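Local atomic coordinates of chlorite dismutase (Nitrobacter winogradskyi, PDB entry 3QPI), a protein that is a heme-dependent oxidoreductase that breaks chlorite down to chloride and molecular oxygen. Residues V62-A65 with E66-L70; A94-W97 with E98-Q101; E103-A106 with I107-K111. All blocks are in the same frame, centred on the assembly; numbering follows the deposited sequence.

Overall arrangement
All three interactions are local, each within a short helical part of the heme side of the chain. Interactions 1 and 2 are mainly surface contacts, whereas interaction 3 is partly buried. Residues 62-70 start helix 64-73 and combine polar capping with a small apolar patch at the heme. Residues 94-101 span helix 94-98 and the turn into helix 101-111, where tryptophan and methionine packing accompanies one regular and one weak backbone bond. Residues 103-111 close helix 101-111; E109 packs on R105, while F108 reaches the porphyrin. Interaction 3 joins the other two: R105 forms a salt bridge with E66, R104 reaches M99 O and I107 packs on W96 and M99. Interactions 1 and 2 do not touch.

Interaction 1: residues V62-A65 with E66-L70; sequences VERA and EKIAL. With HEM (protoporphyrin IX containing Fe), chain C.
K67 N donates to E63 O at 2.8 Å, closing the first turn of helix 64-73, with E63 as its N-cap. E66, three residues after E63, turns back across the helix start: its CG lies beside the backbone N (chi1 -68°) and the extended chain brings OE1 within 2.9 Å of E63 N. The E66 carboxylate thus caps the N-H of the N-cap residue; the bond is nearly straight (171°) and reaches OE1 on its anti side, 29° out of the carboxylate plane. E66 OE2 forms a salt bridge with R105. With an alanine here, E63 N is likely to lose its acceptor and R105 a counter-charge.

V62 suits the edge of the heme pocket through its two apolar branches: CG2 meets the heme methyl CMA at 3.3 Å and L70 CD1 at 4.0 Å, while CG1 rests on K67 CB. Its backbone N-H bonds the propionate oxygen O2A at 2.8 Å. On the exposed side the R64 and K67 side chains run side by side, NH1 of R64 3.3 Å from CD of K67, despite like charges. Placed in the first turn, the E66 carboxylate is probably stabilised by the helix dipole and by R105, while V62 CG2 and L70 meet methyl groups at the heme rim.

Interaction 2: residues A94-W97 with E98-Q101; sequences AAWW and EMTQ
W96 and M99 meet at the end of helix 94-98, where the chain enters the connection to helix 101-111 in a helix-loop-helix segment of the chlorite dismutase fold. The W96 indole has CG anti to the backbone N (chi1 177°), while M99 is extended until its last torsion, where a bend (chi3 -72°) brings the methyl CE back to W96 CE3 at 3.5 Å. The two side chains cross at about a right angle, and the methyl approaches the indole obliquely. An unbranched, flexible thioether suits this place because it can follow the aromatic surface; I107 of the next helix packs against both residues.

The neighbouring indole takes a different first torsion. W97 has CG beside its backbone N (chi1 -66°), which turns one ring face to W96: CD1 of W96 stands 3.5 Å above the centre of the W97 ring, a T-shaped (edge-to-face) contact. Elsewhere W97 NE1 donates to D140, and its ring has a cation-pi contact with R133. W96 has its own with K92 and also touches the heme.

E98 runs back along the helix, its CG 3.3 Å from A94 O. The same carbonyl accepts E98 N at 2.9 Å, the last regular bond of this helix. M99 N then makes only a weak bond to W96 O, at 3.2 Å, as M99 leaves helical angles. A water bridges the turn, donating to W97 O at 2.6 Å and to M99 O at 3.1 Å.

Interaction 3: residues E103-A106 with I107-K111; sequences ERRA and IFEDK. With HEM (protoporphyrin IX containing Fe), chain C.
R105 and E109 pack one turn apart on helix 101-111, which ends in a wider pi-type turn on the heme side of the chlorite dismutase fold. Their side chains lie side by side and point the same way. E109 CB sits 3.6 Å above the centre of one face of the R105 guanidinium, and E109 CG is 3.6 Å from R105 NH2. Here the glutamate offers methylenes, not charge, to the arginine: its carboxylate is bent away at chi2 (55°) and accepts the N-H groups of I115 and A116, while R105 pairs with E66.

The tight side is the heme side. F108 has CG anti to the backbone N (chi1 169°), carrying the ring inward so that its CZ lies 3.6 Å from heme CAA, with porphyrin atom C1A in the ring plane at its edge. A flat aromatic suits this slot, since the ring also stacks on H114, the axial ligand of the heme iron, and meets Y61. F108 N holds R104 O at 2.9 Å, and E109 N holds R105 O equally closely.

On the solvent side the packing is sparser. The E103 carboxylate leads away, to the N-H of T100, and exposed D110 brings its CB to 3.3 Å from A106 O. There the helix widens: K111 N donates to A106 O, five residues back instead of four, at 2.8 Å.

Interaction 1: residues V62-A65 with E66-L70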
loop_
_atom_site.group_PDB
_atom_site.type_symbol
_atom_site.label_atom_id
_atom_site.label_comp_id
_atom_site.label_asym_id
_atom_site.label_seq_id
_atom_site.Cartn_x
_atom_site.Cartn_y
_atom_site.Cartn_z
ATOM N N VAL A 62 -11.887 9.705 -2.134
ATOM C CA VAL A 62 -11.572 10.981 -1.504
ATOM C C VAL A 62 -12.493 12.104 -1.945
ATOM O O VAL A 62 -12.708 12.335 -3.130
ATOM C CB VAL A 62 -10.094 11.418 -1.758
ATOM C CG1 VAL A 62 -9.915 12.949 -1.565
ATOM C CG2 VAL A 62 -9.179 10.682 -0.839
ATOM N N GLU A 63 -13.009 12.826 -0.972
ATOM C CA GLU A 63 -13.800 14.002 -1.247
ATOM C C GLU A 63 -12.941 15.243 -1.062
ATOM O O GLU A 63 -11.851 15.175 -0.469
ATOM C CB GLU A 63 -15.023 13.991 -0.338
ATOM C CG GLU A 63 -15.760 12.683 -0.513
ATOM C CD GLU A 63 -17.079 12.597 0.228
ATOM O OE1 GLU A 63 -17.370 13.453 1.101
ATOM O OE2 GLU A 63 -17.823 11.640 -0.063
ATOM N N ARG A 64 -13.421 16.370 -1.580
ATOM C CA ARG A 64 -12.612 17.587 -1.612
ATOM C C ARG A 64 -12.066 17.988 -0.229
ATOM O O ARG A 64 -10.884 18.306 -0.098
ATOM C CB ARG A 64 -13.400 18.751 -2.222
ATOM C CG ARG A 64 -12.634 20.069 -2.227
ATOM C CD ARG A 64 -11.269 19.925 -2.915
ATOM N NE ARG A 64 -11.418 19.580 -4.332
ATOM C CZ ARG A 64 -10.416 19.259 -5.149
ATOM N NH1 ARG A 64 -9.166 19.226 -4.699
ATOM N NH2 ARG A 64 -10.668 18.969 -6.421
ATOM N N ALA A 65 -12.912 17.982 0.797
ATOM C CA ALA A 65 -12.448 18.387 2.111
ATOM C C ALA A 65 -11.345 17.442 2.586
ATOM O O ALA A 65 -10.355 17.884 3.160
ATOM C CB ALA A 65 -13.591 18.429 3.110
ATOM N N GLU A 66 -11.509 16.145 2.350
ATOM C CA GLU A 66 -10.451 15.191 2.676
ATOM C C GLU A 66 -9.164 15.456 1.888
ATOM O O GLU A 66 -8.056 15.391 2.445
ATOM C CB GLU A 66 -10.927 13.768 2.442
ATOM C CG GLU A 66 -11.998 13.358 3.420
ATOM C CD GLU A 66 -12.788 12.150 2.953
ATOM O OE1 GLU A 66 -12.716 11.802 1.750
ATOM O OE2 GLU A 66 -13.495 11.551 3.794
ATOM N N LYS A 67 -9.286 15.777 0.604
ATOM C CA LYS A 67 -8.079 16.050 -0.168
ATOM C C LYS A 67 -7.350 17.235 0.449
ATOM O O LYS A 67 -6.144 17.194 0.628
ATOM C CB LYS A 67 -8.356 16.334 -1.637
ATOM C CG LYS A 67 -7.073 16.579 -2.412
ATOM C CD LYS A 67 -7.289 16.581 -3.898
ATOM C CE LYS A 67 -5.959 16.654 -4.658
ATOM N NZ LYS A 67 -6.180 16.593 -6.139
ATOM N N ILE A 68 -8.091 18.282 0.785
ATOM C CA ILE A 68 -7.489 19.435 1.428
ATOM C C ILE A 68 -6.740 19.034 2.709
ATOM O O ILE A 68 -5.578 19.388 2.875
ATOM C CB ILE A 68 -8.540 20.510 1.704
ATOM C CG1 ILE A 68 -8.884 21.211 0.382
ATOM C CG2 ILE A 68 -8.024 21.504 2.731
ATOM C CD1 ILE A 68 -10.114 22.091 0.455
ATOM N N ALA A 69 -7.391 18.270 3.583
ATOM C CA ALA A 69 -6.771 17.816 4.822
ATOM C C ALA A 69 -5.507 16.983 4.579
ATOM O O ALA A 69 -4.519 17.122 5.299
ATOM C CB ALA A 69 -7.765 17.020 5.646
ATOM N N LEU A 70 -5.536 16.127 3.562
ATOM C CA LEU A 70 -4.401 15.273 3.251
ATOM C C LEU A 70 -3.224 16.066 2.714
ATOM O O LEU A 70 -2.092 15.900 3.176
ATOM C CB LEU A 70 -4.802 14.219 2.218
ATOM C CG LEU A 70 -5.713 13.110 2.749
ATOM C CD1 LEU A 70 -6.496 12.436 1.619
ATOM C CD2 LEU A 70 -4.869 12.094 3.514
HETATM C CHA HEM C . -6.821 4.017 -0.146
HETATM C CHB HEM C . -5.125 7.284 2.913
HETATM C CHC HEM C . -2.292 3.901 4.957
HETATM C CHD HEM C . -4.215 0.657 2.106
HETATM C C1A HEM C . -6.552 5.158 0.530
HETATM C C2A HEM C . -7.182 6.420 0.175
HETATM C C3A HEM C . -6.720 7.376 1.005
HETATM C C4A HEM C . -5.792 6.702 1.911
HETATM C CMA HEM C . -7.143 8.891 1.005
HETATM C CAA HEM C . -8.221 6.510 -0.954
HETATM C CBA HEM C . -7.658 6.970 -2.291
HETATM C CGA HEM C . -8.856 7.180 -3.195
HETATM O O1A HEM C . -8.983 6.364 -4.127
HETATM O O2A HEM C . -9.688 8.119 -2.981
HETATM C C1B HEM C . -4.230 6.604 3.666
HETATM C C2B HEM C . -3.363 7.282 4.599
HETATM C C3B HEM C . -2.564 6.363 5.122
HETATM C C4B HEM C . -2.913 5.068 4.571
HETATM C CMB HEM C . -3.298 8.797 4.917
HETATM C CAB HEM C . -1.486 6.686 6.181
HETATM C CBB HEM C . -0.234 6.262 5.992
HETATM C C1C HEM C . -2.563 2.709 4.404
HETATM C C2C HEM C . -1.954 1.413 4.703
HETATM C C3C HEM C . -2.491 0.535 3.858
HETATM C C4C HEM C . -3.466 1.250 3.056
HETATM C CMC HEM C . -0.835 1.180 5.746
HETATM C CAC HEM C . -2.265 -0.980 3.712
HETATM C CBC HEM C . -1.857 -1.691 4.773
HETATM C C1D HEM C . -5.039 1.229 1.221
HETATM C C2D HEM C . -5.749 0.489 0.205
HETATM C C3D HEM C . -6.556 1.573 -0.496
HETATM C C4D HEM C . -6.261 2.808 0.192
HETATM C CMD HEM C . -5.729 -1.033 -0.154
HETATM C CAD HEM C . -7.524 1.398 -1.673
HETATM C CBD HEM C . -8.920 1.235 -1.052
HETATM C CGD HEM C . -9.909 0.880 -2.140
HETATM O O1D HEM C . -9.973 1.629 -3.141
HETATM O O2D HEM C . -10.632 -0.147 -2.009
HETATM N NA HEM C . -5.666 5.339 1.607
HETATM N NB HEM C . -3.947 5.239 3.654
HETATM N NC HEM C . -3.485 2.573 3.405
HETATM N ND HEM C . -5.371 2.595 1.202
HETATM FE FE HEM C . -4.725 3.765 2.558
#

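Interaction 2: residues A94-W97 with E98-Q101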
loop_
_atom_site.group_PDB
_atom_site.type_symbol
_atom_site.label_atom_id
_atom_site.label_comp_id
_atom_site.label_asym_id
_atom_site.label_seq_id
_atom_site.Cartn_x
_atom_site.Cartn_y
_atom_site.Cartn_z
ATOM N N ALA A 94 -14.569 -10.731 -4.143
ATOM C CA ALA A 94 -15.718 -10.542 -5.025
ATOM C C ALA A 94 -16.865 -9.814 -4.314
ATOM O O ALA A 94 -17.472 -8.909 -4.876
ATOM C CB ALA A 94 -16.203 -11.895 -5.571
ATOM N N ALA A 95 -17.153 -10.188 -3.077
ATOM C CA ALA A 95 -18.201 -9.507 -2.324
ATOM C C ALA A 95 -17.936 -7.985 -2.231
ATOM O O ALA A 95 -18.854 -7.184 -2.330
ATOM C CB ALA A 95 -18.357 -10.138 -0.911
ATOM N N TRP A 96 -16.687 -7.591 -2.049
ATOM C CA TRP A 96 -16.335 -6.163 -2.058
ATOM C C TRP A 96 -16.692 -5.490 -3.389
ATOM O O TRP A 96 -17.350 -4.440 -3.434
ATOM C CB TRP A 96 -14.821 -5.958 -1.791
ATOM C CG TRP A 96 -14.407 -4.503 -1.876
ATOM C CD1 TRP A 96 -13.748 -3.885 -2.916
ATOM C CD2 TRP A 96 -14.644 -3.480 -0.889
ATOM N NE1 TRP A 96 -13.550 -2.545 -2.622
ATOM C CE2 TRP A 96 -14.086 -2.273 -1.390
ATOM C CE3 TRP A 96 -15.269 -3.467 0.367
ATOM C CZ2 TRP A 96 -14.148 -1.067 -0.680
ATOM C CZ3 TRP A 96 -15.317 -2.268 1.078
ATOM C CH2 TRP A 96 -14.771 -1.087 0.551
ATOM N N TRP A 97 -16.245 -6.097 -4.475
ATOM C CA TRP A 97 -16.355 -5.465 -5.778
ATOM C C TRP A 97 -17.799 -5.428 -6.277
ATOM O O TRP A 97 -18.163 -4.536 -7.046
ATOM C CB TRP A 97 -15.427 -6.154 -6.784
ATOM C CG TRP A 97 -13.981 -5.949 -6.411
ATOM C CD1 TRP A 97 -13.066 -6.907 -6.055
ATOM C CD2 TRP A 97 -13.300 -4.692 -6.329
ATOM N NE1 TRP A 97 -11.851 -6.318 -5.774
ATOM C CE2 TRP A 97 -11.970 -4.959 -5.933
ATOM C CE3 TRP A 97 -13.686 -3.362 -6.560
ATOM C CZ2 TRP A 97 -11.032 -3.954 -5.751
ATOM C CZ3 TRP A 97 -12.747 -2.361 -6.384
ATOM C CH2 TRP A 97 -11.436 -2.663 -5.982
ATOM N N GLU A 98 -18.629 -6.361 -5.808
ATOM C CA GLU A 98 -20.038 -6.373 -6.180
ATOM C C GLU A 98 -20.815 -5.219 -5.543
ATOM O O GLU A 98 -21.779 -4.752 -6.103
ATOM C CB GLU A 98 -20.684 -7.721 -5.810
ATOM C CG GLU A 98 -20.236 -8.863 -6.732
ATOM C CD GLU A 98 -20.732 -10.253 -6.311
ATOM O OE1 GLU A 98 -20.010 -11.243 -6.601
ATOM O OE2 GLU A 98 -21.836 -10.367 -5.715
ATOM N N MET A 99 -20.408 -4.759 -4.369
ATOM C CA MET A 99 -21.099 -3.636 -3.729
ATOM C C MET A 99 -21.084 -2.344 -4.560
ATOM O O MET A 99 -20.166 -2.106 -5.355
ATOM C CB MET A 99 -20.488 -3.357 -2.354
ATOM C CG MET A 99 -20.937 -4.348 -1.270
ATOM S SD MET A 99 -20.432 -3.791 0.370
ATOM C CE MET A 99 -18.675 -4.085 0.307
ATOM N N THR A 100 -22.094 -1.502 -4.349
ATOM C CA THR A 100 -22.196 -0.221 -5.053
ATOM C C THR A 100 -21.247 0.825 -4.457
ATOM O O THR A 100 -20.635 0.614 -3.410
ATOM C CB THR A 100 -23.675 0.347 -5.095
ATOM O OG1 THR A 100 -24.195 0.480 -3.775
ATOM C CG2 THR A 100 -24.585 -0.538 -5.900
ATOM N N GLN A 101 -21.117 1.949 -5.141
ATOM C CA GLN A 101 -20.122 2.941 -4.766
ATOM C C GLN A 101 -20.427 3.506 -3.386
ATOM O O GLN A 101 -19.504 3.697 -2.581
ATOM C CB GLN A 101 -20.043 4.061 -5.818
ATOM C CG GLN A 101 -19.196 5.270 -5.417
ATOM C CD GLN A 101 -17.713 4.957 -5.269
ATOM O OE1 GLN A 101 -17.209 3.962 -5.804
ATOM N NE2 GLN A 101 -17.008 5.807 -4.524
HETATM O O HOH W 1 -19.522 -2.692 -8.347
#

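Interaction 3: residues E103-A106 with I107-K111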
loop_
_atom_site.group_PDB
_atom_site.type_symbol
_atom_site.label_atom_id
_atom_site.label_comp_id
_atom_site.label_asym_id
_atom_site.label_seq_id
_atom_site.Cartn_x
_atom_site.Cartn_y
_atom_site.Cartn_z
ATOM N N GLU A 103 -22.008 2.097 -0.908
ATOM C CA GLU A 103 -21.761 1.068 0.099
ATOM C C GLU A 103 -20.260 0.869 0.378
ATOM O O GLU A 103 -19.851 0.637 1.516
ATOM C CB GLU A 103 -22.398 -0.252 -0.343
ATOM C CG GLU A 103 -23.911 -0.161 -0.495
ATOM C CD GLU A 103 -24.545 -1.427 -1.069
ATOM O OE1 GLU A 103 -23.859 -2.197 -1.789
ATOM O OE2 GLU A 103 -25.750 -1.649 -0.785
ATOM N N ARG A 104 -19.439 0.946 -0.659
ATOM C CA ARG A 104 -17.994 0.830 -0.458
ATOM C C ARG A 104 -17.450 2.075 0.279
ATOM O O ARG A 104 -16.658 1.941 1.217
ATOM C CB ARG A 104 -17.273 0.542 -1.782
ATOM C CG ARG A 104 -17.171 -0.978 -2.078
ATOM C CD ARG A 104 -16.613 -1.310 -3.478
ATOM N NE ARG A 104 -17.608 -1.059 -4.525
ATOM C CZ ARG A 104 -17.664 0.035 -5.297
ATOM N NH1 ARG A 104 -16.750 1.006 -5.192
ATOM N NH2 ARG A 104 -18.643 0.156 -6.193
ATOM N N ARG A 105 -17.920 3.267 -0.093
ATOM C CA ARG A 105 -17.497 4.499 0.575
ATOM C C ARG A 105 -17.845 4.486 2.069
ATOM O O ARG A 105 -17.054 4.929 2.900
ATOM C CB ARG A 105 -18.140 5.716 -0.092
ATOM C CG ARG A 105 -18.088 6.989 0.749
ATOM C CD ARG A 105 -16.666 7.548 0.944
ATOM N NE ARG A 105 -16.670 8.623 1.937
ATOM C CZ ARG A 105 -15.681 9.487 2.138
ATOM N NH1 ARG A 105 -14.558 9.429 1.408
ATOM N NH2 ARG A 105 -15.818 10.417 3.085
ATOM N N ALA A 106 -19.028 3.975 2.406
ATOM C CA ALA A 106 -19.476 3.926 3.796
ATOM C C ALA A 106 -18.590 3.015 4.670
ATOM O O ALA A 106 -18.189 3.386 5.771
ATOM C CB ALA A 106 -20.965 3.472 3.859
ATOM N N ILE A 107 -18.311 1.813 4.184
ATOM C CA ILE A 107 -17.375 0.920 4.847
ATOM C C ILE A 107 -15.976 1.534 4.950
ATOM O O ILE A 107 -15.393 1.562 6.032
ATOM C CB ILE A 107 -17.290 -0.424 4.102
ATOM C CG1 ILE A 107 -18.656 -1.128 4.173
ATOM C CG2 ILE A 107 -16.155 -1.294 4.672
ATOM C CD1 ILE A 107 -18.734 -2.424 3.385
ATOM N N PHE A 108 -15.458 2.031 3.824
ATOM C CA PHE A 108 -14.101 2.571 3.751
ATOM C C PHE A 108 -13.918 3.710 4.739
ATOM O O PHE A 108 -12.976 3.706 5.518
ATOM C CB PHE A 108 -13.814 3.046 2.315
ATOM C CG PHE A 108 -12.540 3.865 2.154
ATOM C CD1 PHE A 108 -11.316 3.242 1.926
ATOM C CD2 PHE A 108 -12.582 5.255 2.173
ATOM C CE1 PHE A 108 -10.154 3.994 1.736
ATOM C CE2 PHE A 108 -11.413 6.011 1.989
ATOM C CZ PHE A 108 -10.210 5.377 1.780
ATOM N N GLU A 109 -14.811 4.690 4.721
ATOM C CA GLU A 109 -14.639 5.826 5.607
ATOM C C GLU A 109 -15.595 5.831 6.827
ATOM O O GLU A 109 -15.144 5.895 7.972
ATOM C CB GLU A 109 -14.753 7.128 4.813
ATOM C CG GLU A 109 -14.354 8.366 5.616
ATOM C CD GLU A 109 -12.949 8.271 6.214
ATOM O OE1 GLU A 109 -12.635 9.055 7.133
ATOM O OE2 GLU A 109 -12.148 7.416 5.774
ATOM N N ASP A 110 -16.905 5.770 6.611
ATOM C CA ASP A 110 -17.816 5.995 7.740
ATOM C C ASP A 110 -17.677 4.928 8.827
ATOM O O ASP A 110 -17.732 5.246 9.994
ATOM C CB ASP A 110 -19.259 6.133 7.274
ATOM C CG ASP A 110 -19.470 7.360 6.396
ATOM O OD1 ASP A 110 -18.621 8.286 6.411
ATOM O OD2 ASP A 110 -20.490 7.400 5.679
ATOM N N LYS A 111 -17.455 3.678 8.444
ATOM C CA LYS A 111 -17.263 2.610 9.409
ATOM C C LYS A 111 -15.778 2.366 9.728
ATOM O O LYS A 111 -15.430 2.171 10.884
ATOM C CB LYS A 111 -17.885 1.318 8.894
ATOM C CG LYS A 111 -19.326 1.463 8.459
ATOM C CD LYS A 111 -19.888 0.124 8.023
ATOM C CE LYS A 111 -21.224 0.262 7.272
ATOM N NZ LYS A 111 -21.820 -1.072 6.944
HETATM C CHA HEM C . -6.821 4.017 -0.146
HETATM C CHB HEM C . -5.125 7.284 2.913
HETATM C CHC HEM C . -2.292 3.901 4.957
HETATM C CHD HEM C . -4.215 0.657 2.106
HETATM C C1A HEM C . -6.552 5.158 0.530
HETATM C C2A HEM C . -7.182 6.420 0.175
HETATM C C3A HEM C . -6.720 7.376 1.005
HETATM C C4A HEM C . -5.792 6.702 1.911
HETATM C CMA HEM C . -7.143 8.891 1.005
HETATM C CAA HEM C . -8.221 6.510 -0.954
HETATM C CBA HEM C . -7.658 6.970 -2.291
HETATM C CGA HEM C . -8.856 7.180 -3.195
HETATM O O1A HEM C . -8.983 6.364 -4.127
HETATM O O2A HEM C . -9.688 8.119 -2.981
HETATM C C1B HEM C . -4.230 6.604 3.666
HETATM C C2B HEM C . -3.363 7.282 4.599
HETATM C C3B HEM C . -2.564 6.363 5.122
HETATM C C4B HEM C . -2.913 5.068 4.571
HETATM C CMB HEM C . -3.298 8.797 4.917
HETATM C CAB HEM C . -1.486 6.686 6.181
HETATM C CBB HEM C . -0.234 6.262 5.992
HETATM C C1C HEM C . -2.563 2.709 4.404
HETATM C C2C HEM C . -1.954 1.413 4.703
HETATM C C3C HEM C . -2.491 0.535 3.858
HETATM C C4C HEM C . -3.466 1.250 3.056
HETATM C CMC HEM C . -0.835 1.180 5.746
HETATM C CAC HEM C . -2.265 -0.980 3.712
HETATM C CBC HEM C . -1.857 -1.691 4.773
HETATM C C1D HEM C . -5.039 1.229 1.221
HETATM C C2D HEM C . -5.749 0.489 0.205
HETATM C C3D HEM C . -6.556 1.573 -0.496
HETATM C C4D HEM C . -6.261 2.808 0.192
HETATM C CMD HEM C . -5.729 -1.033 -0.154
HETATM C CAD HEM C . -7.524 1.398 -1.673
HETATM C CBD HEM C . -8.920 1.235 -1.052
HETATM C CGD HEM C . -9.909 0.880 -2.140
HETATM O O1D HEM C . -9.973 1.629 -3.141
HETATM O O2D HEM C . -10.632 -0.147 -2.009
HETATM N NA HEM C . -5.666 5.339 1.607
HETATM N NB HEM C . -3.947 5.239 3.654
HETATM N NC HEM C . -3.485 2.573 3.405
HETATM N ND HEM C . -5.371 2.595 1.202
HETATM FE FE HEM C . -4.725 3.765 2.558
#